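Local coordinates for protein AmbC (Sorangium cellulosum, PDB 5O15) that acts in ambruticin biosynthesis as a bifunctional dehydratase-cyclase domain, probably removing water from a polyketide intermediate and closing an oxygen heterocycle, at residues 50-55 / 170-175; 87-92 / 129-134; 141-146 / 273-278; 157-162 / 182-187. All blocks are in the same frame, centred on the assembly; numbering follows the deposited sequence.

Contact 1. Residues 50-55 / 170-175; sequences DHVVLG and DAWVGP
Val52, Leu54 and Gly55 lie in the HxxxGxxxxP signature of polyketide synthase dehydratase domains, Asp50 directly precedes it, and all four rest on Trp172 to Pro175. The signature starts at His51. Its histidine is catalytic in relatives, so this loop probably borders the active site. Here the His51 ring meets Phe177, and its ND1 is bonded to Ile58 O. Gly174 N donates to Asp50 O at 2.9 Å, nearly straight at 174°. The Asp50 CG stands anti to the carbonyl carbon (chi1 -72°), which lays the carboxylate across Gly174. OD2 accepts from Ala176 N and lies 3.4 Å from Pro175 CD. Without the carboxylate, as with an alanine here, the Ala176 amide is likely to lose its acceptor and the turn at Pro175 to be held less firmly. Further along, backbone packs on the indole. Leu54 CA sits over the five-membered ring of Trp172, 3.6 Å from its centroid. Gly55 CA covers the six-membered ring on the same face, 3.8 Å from that centroid. Both are CH-pi contacts. Leu54 CD2 adds a touch at Trp172 NE1 (3.8 Å), and Val52 CG1 approaches Trp172 CE3 obliquely at 4.1 Å. Any CB on Gly55 would press tightly on Trp172 CH2, and its backbone angles call for glycine in any case. The signature glycine thus lets the chain lie flat on the indole.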
loop_
_atom_site.group_PDB
_atom_site.type_symbol
_atom_site.label_atom_id
_atom_site.label_comp_id
_atom_site.label_asym_id
_atom_site.label_seq_id
_atom_site.Cartn_x
_atom_site.Cartn_y
_atom_site.Cartn_z
ATOM N N ASP A 50 -12.382 -7.575 -1.173
ATOM C CA ASP A 50 -12.202 -7.959 0.212
ATOM C C ASP A 50 -11.721 -6.804 1.073
ATOM O O ASP A 50 -11.708 -6.941 2.315
ATOM C CB ASP A 50 -11.175 -9.088 0.304
ATOM C CG ASP A 50 -11.681 -10.438 -0.199
ATOM O OD1 ASP A 50 -12.874 -10.555 -0.520
ATOM O OD2 ASP A 50 -10.848 -11.375 -0.251
ATOM N N HIS A 51 -11.375 -5.655 0.467
ATOM C CA HIS A 51 -10.881 -4.514 1.231
ATOM C C HIS A 51 -12.051 -3.643 1.666
ATOM O O HIS A 51 -12.338 -2.572 1.120
ATOM C CB HIS A 51 -9.857 -3.700 0.443
ATOM C CG HIS A 51 -9.129 -2.729 1.308
ATOM N ND1 HIS A 51 -9.322 -1.372 1.196
ATOM C CD2 HIS A 51 -8.230 -2.892 2.301
ATOM C CE1 HIS A 51 -8.565 -0.741 2.075
ATOM N NE2 HIS A 51 -7.894 -1.647 2.771
ATOM N N VAL A 52 -12.729 -4.125 2.712
ATOM C CA VAL A 52 -13.872 -3.450 3.303
ATOM C C VAL A 52 -13.382 -2.670 4.508
ATOM O O VAL A 52 -12.868 -3.269 5.467
ATOM C CB VAL A 52 -14.977 -4.444 3.689
ATOM C CG1 VAL A 52 -16.182 -3.694 4.238
ATOM C CG2 VAL A 52 -15.355 -5.323 2.489
ATOM N N VAL A 53 -13.533 -1.334 4.457
ATOM C CA VAL A 53 -13.023 -0.448 5.489
ATOM C C VAL A 53 -14.218 0.091 6.266
ATOM O O VAL A 53 -14.962 0.955 5.791
ATOM C CB VAL A 53 -12.204 0.690 4.889
ATOM C CG1 VAL A 53 -11.714 1.563 5.985
ATOM C CG2 VAL A 53 -11.045 0.122 4.074
ATOM N N LEU A 54 -14.456 -0.495 7.448
ATOM C CA LEU A 54 -15.546 -0.053 8.324
ATOM C C LEU A 54 -16.882 -0.036 7.584
ATOM O O LEU A 54 -17.719 0.845 7.787
ATOM C CB LEU A 54 -15.255 1.302 8.981
ATOM C CG LEU A 54 -13.952 1.445 9.770
ATOM C CD1 LEU A 54 -13.761 2.865 10.280
ATOM C CD2 LEU A 54 -13.886 0.407 10.926
ATOM N N GLY A 55 -17.076 -1.005 6.698
ATOM C CA GLY A 55 -18.298 -1.150 5.937
ATOM C C GLY A 55 -18.249 -0.593 4.520
ATOM O O GLY A 55 -19.177 -0.858 3.746
ATOM N N ASP A 170 -11.367 -7.464 11.657
ATOM C CA ASP A 170 -11.994 -8.778 11.598
ATOM C C ASP A 170 -13.486 -8.703 11.340
ATOM O O ASP A 170 -14.056 -9.677 10.840
ATOM C CB ASP A 170 -11.642 -9.581 12.860
ATOM C CG ASP A 170 -10.195 -9.927 12.890
ATOM O OD1 ASP A 170 -9.708 -10.465 11.876
ATOM O OD2 ASP A 170 -9.498 -9.650 13.884
ATOM N N ALA A 171 -14.159 -7.625 11.713
ATOM C CA ALA A 171 -15.575 -7.527 11.397
ATOM C C ALA A 171 -15.842 -7.329 9.920
ATOM O O ALA A 171 -16.984 -7.487 9.483
ATOM C CB ALA A 171 -16.226 -6.404 12.191
ATOM N N TRP A 172 -14.812 -6.947 9.143
ATOM C CA TRP A 172 -15.056 -6.368 7.833
ATOM C C TRP A 172 -14.337 -7.059 6.687
ATOM O O TRP A 172 -14.929 -7.263 5.630
ATOM C CB TRP A 172 -14.654 -4.896 7.868
ATOM C CG TRP A 172 -15.416 -4.067 8.838
ATOM C CD1 TRP A 172 -14.923 -3.475 9.944
ATOM C CD2 TRP A 172 -16.808 -3.770 8.801
ATOM N NE1 TRP A 172 -15.915 -2.798 10.599
ATOM C CE2 TRP A 172 -17.084 -2.956 9.909
ATOM C CE3 TRP A 172 -17.849 -4.098 7.925
ATOM C CZ2 TRP A 172 -18.353 -2.433 10.158
ATOM C CZ3 TRP A 172 -19.120 -3.587 8.183
ATOM C CH2 TRP A 172 -19.350 -2.767 9.292
ATOM N N VAL A 173 -13.035 -7.293 6.804
ATOM C CA VAL A 173 -12.277 -7.592 5.601
ATOM C C VAL A 173 -12.476 -9.041 5.184
ATOM O O VAL A 173 -12.824 -9.934 5.977
ATOM C CB VAL A 173 -10.793 -7.276 5.758
ATOM C CG1 VAL A 173 -10.571 -5.867 6.190
ATOM C CG2 VAL A 173 -10.090 -8.223 6.660
ATOM N N GLY A 174 -12.267 -9.274 3.899
ATOM C CA GLY A 174 -12.300 -10.592 3.340
ATOM C C GLY A 174 -10.938 -11.243 3.307
ATOM O O GLY A 174 -9.927 -10.678 3.741
ATOM N N PRO A 175 -10.895 -12.484 2.804
ATOM C CA PRO A 175 -9.681 -13.305 2.952
ATOM C C PRO A 175 -8.412 -12.718 2.359
ATOM O O PRO A 175 -7.322 -12.975 2.866
ATOM C CB PRO A 175 -10.066 -14.597 2.217
ATOM C CG PRO A 175 -11.518 -14.650 2.251
ATOM C CD PRO A 175 -12.033 -13.266 2.277
#

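Contact 2. Residues 87-92 / 129-134; sequences APLALP and TAHARG
Ala87 meets His131 first through its backbone. Ala87 N makes a weak hydrogen bond to His131 O, 3.4 Å long. The carbonyl of the same residue turns to the imidazole: His131 ND1 donates to Ala87 O at 2.9 Å, with an angle of 154° at the hydrogen. The oxygen lies almost in the plane of the ring. The ring nitrogen, however, stands well above the carbonyl plane, so the bond does not use a lone-pair direction. His131 CA also makes a CA-H...O contact with Ala87 O (3.4 Å). Ala87 CB touches Ala130 O at 3.7 Å. Pro88 follows and carries the chain past the edge of the ring. Leu89 then crosses over the ring face. Its CB makes a CH-pi contact 3.9 Å from the imidazole centroid. The Leu89 CG is turned opposite the backbone N (chi1 -169°), and this sends CD1 on over the ring to 3.7 Å from His131 NE2. NE2 has its own partner, Ser118 OG. Both nitrogens of this buried ring are therefore bonded, which should fix its flip and tilt. After Leu89 the chain leaves the histidine. His131 and Ala132 together face Val116 in a classic beta bulge, where strand 129-137 pairs with strand 112-120. Strand 79-85 flanks strand 129-137 on its other side. Leu89 also packs on Phe64 of helix 61-75, whose ring meets that of His131 at nearly parallel planes, and the 87-92 loop is bonded through its backbone to Leu59 and Val57.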
loop_
_atom_site.group_PDB
_atom_site.type_symbol
_atom_site.label_atom_id
_atom_site.label_comp_id
_atom_site.label_asym_id
_atom_site.label_seq_id
_atom_site.Cartn_x
_atom_site.Cartn_y
_atom_site.Cartn_z
ATOM N N ALA A 87 -8.278 11.150 -2.074
ATOM C CA ALA A 87 -9.638 10.617 -1.995
ATOM C C ALA A 87 -9.632 9.133 -2.297
ATOM O O ALA A 87 -8.917 8.707 -3.215
ATOM C CB ALA A 87 -10.502 11.324 -3.042
ATOM N N PRO A 88 -10.459 8.353 -1.612
ATOM C CA PRO A 88 -10.504 6.908 -1.868
ATOM C C PRO A 88 -11.168 6.602 -3.203
ATOM O O PRO A 88 -11.852 7.419 -3.815
ATOM C CB PRO A 88 -11.333 6.353 -0.708
ATOM C CG PRO A 88 -12.169 7.504 -0.264
ATOM C CD PRO A 88 -11.380 8.758 -0.538
ATOM N N LEU A 89 -10.988 5.369 -3.633
ATOM C CA LEU A 89 -11.564 4.857 -4.866
ATOM C C LEU A 89 -12.601 3.816 -4.448
ATOM O O LEU A 89 -12.254 2.720 -3.975
ATOM C CB LEU A 89 -10.468 4.254 -5.738
ATOM C CG LEU A 89 -10.765 3.886 -7.191
ATOM C CD1 LEU A 89 -9.498 3.792 -8.034
ATOM C CD2 LEU A 89 -11.574 2.644 -7.355
ATOM N N ALA A 90 -13.868 4.188 -4.581
ATOM C CA ALA A 90 -14.976 3.292 -4.293
ATOM C C ALA A 90 -15.038 2.232 -5.375
ATOM O O ALA A 90 -14.922 2.539 -6.558
ATOM C CB ALA A 90 -16.278 4.088 -4.255
ATOM N N LEU A 91 -15.201 1.008 -4.981
ATOM C CA LEU A 91 -15.107 -0.090 -5.939
ATOM C C LEU A 91 -16.484 -0.584 -6.330
ATOM O O LEU A 91 -17.310 -0.843 -5.449
ATOM C CB LEU A 91 -14.327 -1.250 -5.343
ATOM C CG LEU A 91 -12.823 -1.007 -5.165
ATOM C CD1 LEU A 91 -12.215 -2.046 -4.246
ATOM C CD2 LEU A 91 -12.113 -0.986 -6.523
ATOM N N PRO A 92 -16.748 -0.799 -7.613
ATOM C CA PRO A 92 -18.034 -1.377 -8.016
ATOM C C PRO A 92 -18.068 -2.850 -7.678
ATOM O O PRO A 92 -17.039 -3.528 -7.704
ATOM C CB PRO A 92 -18.034 -1.185 -9.533
ATOM C CG PRO A 92 -16.592 -1.297 -9.893
ATOM C CD PRO A 92 -15.829 -0.657 -8.756
ATOM N N THR A 129 -11.466 11.487 -11.324
ATOM C CA THR A 129 -11.306 11.737 -9.893
ATOM C C THR A 129 -9.841 11.520 -9.529
ATOM O O THR A 129 -9.291 10.468 -9.833
ATOM C CB THR A 129 -12.178 10.783 -9.060
ATOM O OG1 THR A 129 -13.573 11.017 -9.327
ATOM C CG2 THR A 129 -11.936 10.986 -7.569
ATOM N N ALA A 130 -9.223 12.501 -8.862
ATOM C CA ALA A 130 -7.851 12.359 -8.389
ATOM C C ALA A 130 -7.849 11.591 -7.073
ATOM O O ALA A 130 -8.585 11.928 -6.144
ATOM C CB ALA A 130 -7.236 13.726 -8.145
ATOM N N HIS A 131 -7.045 10.543 -6.995
ATOM C CA HIS A 131 -6.924 9.791 -5.766
ATOM C C HIS A 131 -5.631 10.044 -5.026
ATOM O O HIS A 131 -5.638 10.000 -3.791
ATOM C CB HIS A 131 -7.063 8.296 -6.060
ATOM C CG HIS A 131 -8.372 7.943 -6.670
ATOM N ND1 HIS A 131 -9.553 8.035 -5.974
ATOM C CD2 HIS A 131 -8.706 7.576 -7.929
ATOM C CE1 HIS A 131 -10.561 7.725 -6.775
ATOM N NE2 HIS A 131 -10.072 7.429 -7.966
ATOM N N ALA A 132 -4.533 10.318 -5.735
ATOM C CA ALA A 132 -3.222 10.379 -5.114
ATOM C C ALA A 132 -2.363 11.292 -5.969
ATOM O O ALA A 132 -2.551 11.395 -7.178
ATOM C CB ALA A 132 -2.545 9.006 -4.996
ATOM N N ARG A 133 -1.426 11.962 -5.320
ATOM C CA ARG A 133 -0.453 12.802 -5.976
ATOM C C ARG A 133 0.867 12.655 -5.281
ATOM O O ARG A 133 0.926 12.256 -4.129
ATOM C CB ARG A 133 -0.849 14.288 -5.861
ATOM C CG ARG A 133 -2.118 14.655 -6.539
ATOM C CD ARG A 133 -2.419 16.157 -6.454
ATOM N NE ARG A 133 -3.658 16.420 -7.192
ATOM C CZ ARG A 133 -3.715 16.541 -8.516
ATOM N NH1 ARG A 133 -2.599 16.483 -9.237
ATOM N NH2 ARG A 133 -4.880 16.756 -9.109
ATOM N N GLY A 134 1.934 13.009 -5.959
ATOM C CA GLY A 134 3.203 12.960 -5.285
ATOM C C GLY A 134 4.342 13.298 -6.200
ATOM O O GLY A 134 4.179 13.993 -7.212
#

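Contact 3. Residues 141-146 / 273-278; sequences AAATTA and SIELAD
Water carries the polar link between Thr144 and Glu275. One water donates to both Thr144 O (2.8 Å) and Glu275 OE1 (2.6 Å). A second lies 2.6 Å from Glu275 OE1, but more acceptors surround it than it has protons, so its exact bonds are less certain. The two oxygens, Thr144 O and Glu275 OE1, are 3.5 Å apart, and the water protons would offset their repulsion. Glu275 OE1 also accepts from Trp147 NE1, while OE2 forms a salt bridge with Arg258. These donors are likely to keep the carboxylate ionised and fix its rotation. Ala143 CB makes a van der Waals touch with Glu275 OE1 at 3.6 Å. The loop 141-146 leaves the first hotdog unit of the double hotdog fold after strand 129-137. It runs past strand 269-277 on its way to strand 158-160 in the second. An apolar contact joins it to strand 269-277. Thr145 CG2 lies 3.9 Å from Ala277 CB, with the methyl set opposite the carbonyl carbon. The hydroxyl takes the place between the backbone N and the carbonyl carbon (chi1 51°) and is bonded to Gly281 O. Within the loop, Ala146 N donates to Thr144 OG1 at 3.0 Å in an ST turn. A glycerol, probably from the crystallisation liquor, is bonded to the hydroxyls of Thr144 and Thr145.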
loop_
_atom_site.group_PDB
_atom_site.type_symbol
_atom_site.label_atom_id
_atom_site.label_comp_id
_atom_site.label_asym_id
_atom_site.label_seq_id
_atom_site.Cartn_x
_atom_site.Cartn_y
_atom_site.Cartn_z
ATOM N N ALA A 141 18.681 5.822 0.995
ATOM C CA ALA A 141 19.741 4.906 1.366
ATOM C C ALA A 141 19.194 3.498 1.546
ATOM O O ALA A 141 18.047 3.293 1.955
ATOM C CB ALA A 141 20.406 5.359 2.666
ATOM N N ALA A 142 20.013 2.530 1.171
ATOM C CA ALA A 142 19.673 1.139 1.414
ATOM C C ALA A 142 19.638 0.845 2.917
ATOM O O ALA A 142 20.375 1.438 3.711
ATOM C CB ALA A 142 20.695 0.232 0.729
ATOM N N ALA A 143 18.753 -0.070 3.309
ATOM C CA ALA A 143 18.671 -0.549 4.693
ATOM C C ALA A 143 18.951 -2.044 4.755
ATOM O O ALA A 143 18.386 -2.803 3.972
ATOM C CB ALA A 143 17.287 -0.289 5.282
ATOM N N THR A 144 19.823 -2.448 5.667
ATOM C CA THR A 144 20.164 -3.848 5.763
ATOM C C THR A 144 18.923 -4.690 6.070
ATOM O O THR A 144 18.005 -4.247 6.759
ATOM C CB THR A 144 21.219 -4.059 6.866
ATOM O OG1 THR A 144 21.514 -5.455 6.979
ATOM C CG2 THR A 144 20.742 -3.588 8.239
ATOM N N THR A 145 18.960 -5.957 5.650
ATOM C CA THR A 145 17.971 -6.960 6.012
ATOM C C THR A 145 18.576 -8.041 6.895
ATOM O O THR A 145 18.053 -9.143 6.967
ATOM C CB THR A 145 17.314 -7.549 4.762
ATOM O OG1 THR A 145 18.341 -7.979 3.851
ATOM C CG2 THR A 145 16.404 -6.487 4.085
ATOM N N ALA A 146 19.643 -7.711 7.617
ATOM C CA ALA A 146 20.223 -8.673 8.546
ATOM C C ALA A 146 19.221 -9.119 9.612
ATOM O O ALA A 146 19.311 -10.241 10.125
ATOM C CB ALA A 146 21.474 -8.089 9.195
ATOM N N SER A 273 8.101 3.235 9.558
ATOM C CA SER A 273 8.836 2.788 8.382
ATOM C C SER A 273 8.552 1.310 8.162
ATOM O O SER A 273 8.196 0.578 9.101
ATOM C CB SER A 273 10.354 2.994 8.555
ATOM O OG SER A 273 10.855 2.176 9.613
ATOM N N ILE A 274 8.717 0.863 6.928
ATOM C CA ILE A 274 8.475 -0.532 6.565
ATOM C C ILE A 274 9.648 -1.029 5.761
ATOM O O ILE A 274 10.015 -0.400 4.755
ATOM C CB ILE A 274 7.184 -0.710 5.747
ATOM C CG1 ILE A 274 5.976 -0.204 6.517
ATOM C CG2 ILE A 274 7.007 -2.165 5.307
ATOM C CD1 ILE A 274 4.703 -0.120 5.696
ATOM N N GLU A 275 10.202 -2.166 6.142
ATOM C CA GLU A 275 11.243 -2.822 5.378
ATOM C C GLU A 275 10.807 -4.251 5.112
ATOM O O GLU A 275 10.333 -4.928 6.030
ATOM C CB GLU A 275 12.568 -2.810 6.120
ATOM C CG GLU A 275 13.126 -1.431 6.418
ATOM C CD GLU A 275 14.109 -1.575 7.546
ATOM O OE1 GLU A 275 15.143 -2.246 7.342
ATOM O OE2 GLU A 275 13.792 -1.132 8.678
ATOM N N LEU A 276 10.998 -4.719 3.887
ATOM C CA LEU A 276 10.558 -6.044 3.460
ATOM C C LEU A 276 11.725 -6.827 2.889
ATOM O O LEU A 276 12.507 -6.298 2.093
ATOM C CB LEU A 276 9.454 -5.908 2.407
ATOM C CG LEU A 276 8.248 -5.080 2.848
ATOM C CD1 LEU A 276 7.266 -4.872 1.720
ATOM C CD2 LEU A 276 7.528 -5.719 4.032
ATOM N N ALA A 277 11.812 -8.094 3.284
ATOM C CA ALA A 277 12.844 -9.014 2.860
ATOM C C ALA A 277 12.233 -10.278 2.273
ATOM O O ALA A 277 11.200 -10.767 2.739
ATOM C CB ALA A 277 13.742 -9.379 4.045
ATOM N N ASP A 278 12.910 -10.828 1.275
ATOM C CA ASP A 278 12.498 -12.076 0.655
ATOM C C ASP A 278 12.901 -13.282 1.488
ATOM O O ASP A 278 13.546 -13.167 2.530
ATOM C CB ASP A 278 12.985 -12.179 -0.794
ATOM C CG ASP A 278 14.488 -12.409 -0.945
ATOM O OD1 ASP A 278 15.157 -12.897 -0.013
ATOM O OD2 ASP A 278 14.969 -12.094 -2.074
HETATM O O HOH W 1 17.357 -2.316 8.712
HETATM O O HOH W 2 15.544 -3.532 5.077
#

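Contact 4. Residues 157-162 / 182-187; sequences AEPVDV and AAWRVG
Glu158, Pro159 and Val160 form a short edge strand that pairs antiparallel with Ala183, Trp184 and Arg185. Glu158 and Arg185 are a hydrogen-bonded pair. Glu158 N donates to Arg185 O, and Arg185 N donates back to Glu158 O, each at 2.8 Å. Val160 N reaches Ala183 O at the same length. Beyond this the strands part, and a water steps in. It donates to Val160 O (2.7 Å) and accepts from Ala183 N (2.9 Å). Pro159 and Trp184 make the non-hydrogen-bonded pair between. With chi1 at -56° the Trp184 indole swings to the backbone N side, and CD1 comes to 3.5 Å from Pro159 CA. Ala157 CB packs on Trp184 CB and on Val186 CG2. The Trp184 ring also meets Trp152, with the planes nearly perpendicular. On the side of the sheet shared by Val160 and Arg185, Val160 CB lies against Ala183 CB, and Val162 CG1 closes on that same methyl at 3.7 Å. Arg185 bends back at chi3 (-51°) toward its own strand end. NE and NH2 both donate to Gly187 O, at 3.3 and 3.2 Å, and the oxygen lies in the guanidinium plane. A leucine in its place would probably leave Gly187 O without these two donors and the turn into strand 189-195 freer to move. The short segments 158-160 and 182-186 run at 137°, well short of antiparallel, so the pairing is twisted. Strand 158-160 is the outermost strand at this end of the second hotdog unit, an edge added to antiparallel strand 180-186.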
loop_
_atom_site.group_PDB
_atom_site.type_symbol
_atom_site.label_atom_id
_atom_site.label_comp_id
_atom_site.label_asym_id
_atom_site.label_seq_id
_atom_site.Cartn_x
_atom_site.Cartn_y
_atom_site.Cartn_z
ATOM N N ALA A 157 12.055 -10.957 21.387
ATOM C CA ALA A 157 10.772 -10.572 20.845
ATOM C C ALA A 157 9.629 -11.117 21.688
ATOM O O ALA A 157 9.715 -12.193 22.279
ATOM C CB ALA A 157 10.673 -11.105 19.424
ATOM N N GLU A 158 8.567 -10.342 21.772
ATOM C CA GLU A 158 7.346 -10.812 22.389
ATOM C C GLU A 158 6.313 -11.074 21.306
ATOM O O GLU A 158 6.222 -10.293 20.355
ATOM C CB GLU A 158 6.792 -9.760 23.354
ATOM C CG GLU A 158 7.499 -9.736 24.688
ATOM C CD GLU A 158 7.171 -10.967 25.524
ATOM O OE1 GLU A 158 6.091 -11.559 25.310
ATOM O OE2 GLU A 158 7.983 -11.354 26.390
ATOM N N PRO A 159 5.554 -12.152 21.378
ATOM C CA PRO A 159 4.568 -12.432 20.330
ATOM C C PRO A 159 3.467 -11.389 20.276
ATOM O O PRO A 159 3.020 -10.877 21.308
ATOM C CB PRO A 159 4.007 -13.802 20.720
ATOM C CG PRO A 159 4.931 -14.331 21.664
ATOM C CD PRO A 159 5.611 -13.237 22.370
ATOM N N VAL A 160 3.007 -11.125 19.061
ATOM C CA VAL A 160 1.764 -10.426 18.802
ATOM C C VAL A 160 0.794 -11.483 18.296
ATOM O O VAL A 160 1.061 -12.135 17.282
ATOM C CB VAL A 160 1.969 -9.318 17.763
ATOM C CG1 VAL A 160 0.641 -8.683 17.403
ATOM C CG2 VAL A 160 2.944 -8.263 18.287
ATOM N N ASP A 161 -0.324 -11.662 18.978
ATOM C CA ASP A 161 -1.255 -12.720 18.599
ATOM C C ASP A 161 -2.063 -12.227 17.401
ATOM O O ASP A 161 -3.000 -11.443 17.541
ATOM C CB ASP A 161 -2.161 -13.049 19.773
ATOM C CG ASP A 161 -3.152 -14.117 19.448
ATOM O OD1 ASP A 161 -3.184 -14.635 18.318
ATOM O OD2 ASP A 161 -3.908 -14.481 20.370
ATOM N N VAL A 162 -1.719 -12.707 16.213
ATOM C CA VAL A 162 -2.387 -12.204 15.013
ATOM C C VAL A 162 -3.784 -12.778 14.859
ATOM O O VAL A 162 -4.542 -12.285 14.020
ATOM C CB VAL A 162 -1.522 -12.413 13.759
ATOM C CG1 VAL A 162 -0.163 -11.777 13.961
ATOM C CG2 VAL A 162 -1.411 -13.890 13.432
ATOM N N ALA A 182 2.264 -14.454 11.230
ATOM C CA ALA A 182 2.827 -14.413 12.577
ATOM C C ALA A 182 3.475 -13.051 12.762
ATOM O O ALA A 182 3.920 -12.443 11.787
ATOM C CB ALA A 182 3.882 -15.501 12.765
ATOM N N ALA A 183 3.534 -12.561 13.989
ATOM C CA ALA A 183 4.160 -11.273 14.266
ATOM C C ALA A 183 4.661 -11.254 15.708
ATOM O O ALA A 183 4.144 -11.958 16.586
ATOM C CB ALA A 183 3.180 -10.123 14.006
ATOM N N TRP A 184 5.639 -10.403 15.956
ATOM C CA TRP A 184 6.271 -10.214 17.247
ATOM C C TRP A 184 6.719 -8.767 17.344
ATOM O O TRP A 184 6.805 -8.054 16.338
ATOM C CB TRP A 184 7.521 -11.071 17.386
ATOM C CG TRP A 184 7.327 -12.534 17.185
ATOM C CD1 TRP A 184 7.182 -13.460 18.165
ATOM C CD2 TRP A 184 7.274 -13.252 15.939
ATOM N NE1 TRP A 184 7.057 -14.720 17.614
ATOM C CE2 TRP A 184 7.092 -14.611 16.249
ATOM C CE3 TRP A 184 7.377 -12.870 14.593
ATOM C CZ2 TRP A 184 7.025 -15.601 15.272
ATOM C CZ3 TRP A 184 7.307 -13.861 13.610
ATOM C CH2 TRP A 184 7.130 -15.216 13.965
ATOM N N ARG A 185 7.075 -8.336 18.541
ATOM C CA ARG A 185 7.601 -7.006 18.733
ATOM C C ARG A 185 8.832 -7.011 19.613
ATOM O O ARG A 185 8.941 -7.792 20.559
ATOM C CB ARG A 185 6.551 -6.082 19.263
ATOM C CG ARG A 185 6.143 -6.241 20.664
ATOM C CD ARG A 185 4.981 -5.272 20.913
ATOM N NE ARG A 185 5.347 -3.929 20.471
ATOM C CZ ARG A 185 4.522 -3.025 19.941
ATOM N NH1 ARG A 185 3.225 -3.284 19.763
ATOM N NH2 ARG A 185 5.011 -1.846 19.573
ATOM N N VAL A 186 9.775 -6.153 19.246
ATOM C CA VAL A 186 10.903 -5.779 20.095
ATOM C C VAL A 186 10.792 -4.270 20.217
ATOM O O VAL A 186 11.151 -3.537 19.278
ATOM C CB VAL A 186 12.260 -6.186 19.508
ATOM C CG1 VAL A 186 13.371 -5.889 20.501
ATOM C CG2 VAL A 186 12.280 -7.650 19.120
ATOM N N GLY A 187 10.237 -3.794 21.326
ATOM C CA GLY A 187 10.118 -2.355 21.499
ATOM C C GLY A 187 9.246 -1.769 20.398
ATOM O O GLY A 187 8.122 -2.228 20.158
HETATM O O HOH W 3 2.296 -14.244 16.039
#

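Contact 2 belongs to the first hotdog unit. Contact 4 belongs to the second, and contact 3 lays the loop that leaves the first on strand 269-277 of the second. Contact 1 joins the two halves directly, since 50-55 comes from the first and 170-175 from the second. Along the chain contact 1 opens first, and contact 2 opens and closes within its span. Contact 3 opens next, then contact 4, and segment 170-175 falls between the two segments of each. Contact 4 closes before contact 3. The centres of contacts 1 and 2, and of 3 and 4, are about 18 Å apart; contacts 2 and 4 are about 33 Å apart, on opposite sides of the chain's centre.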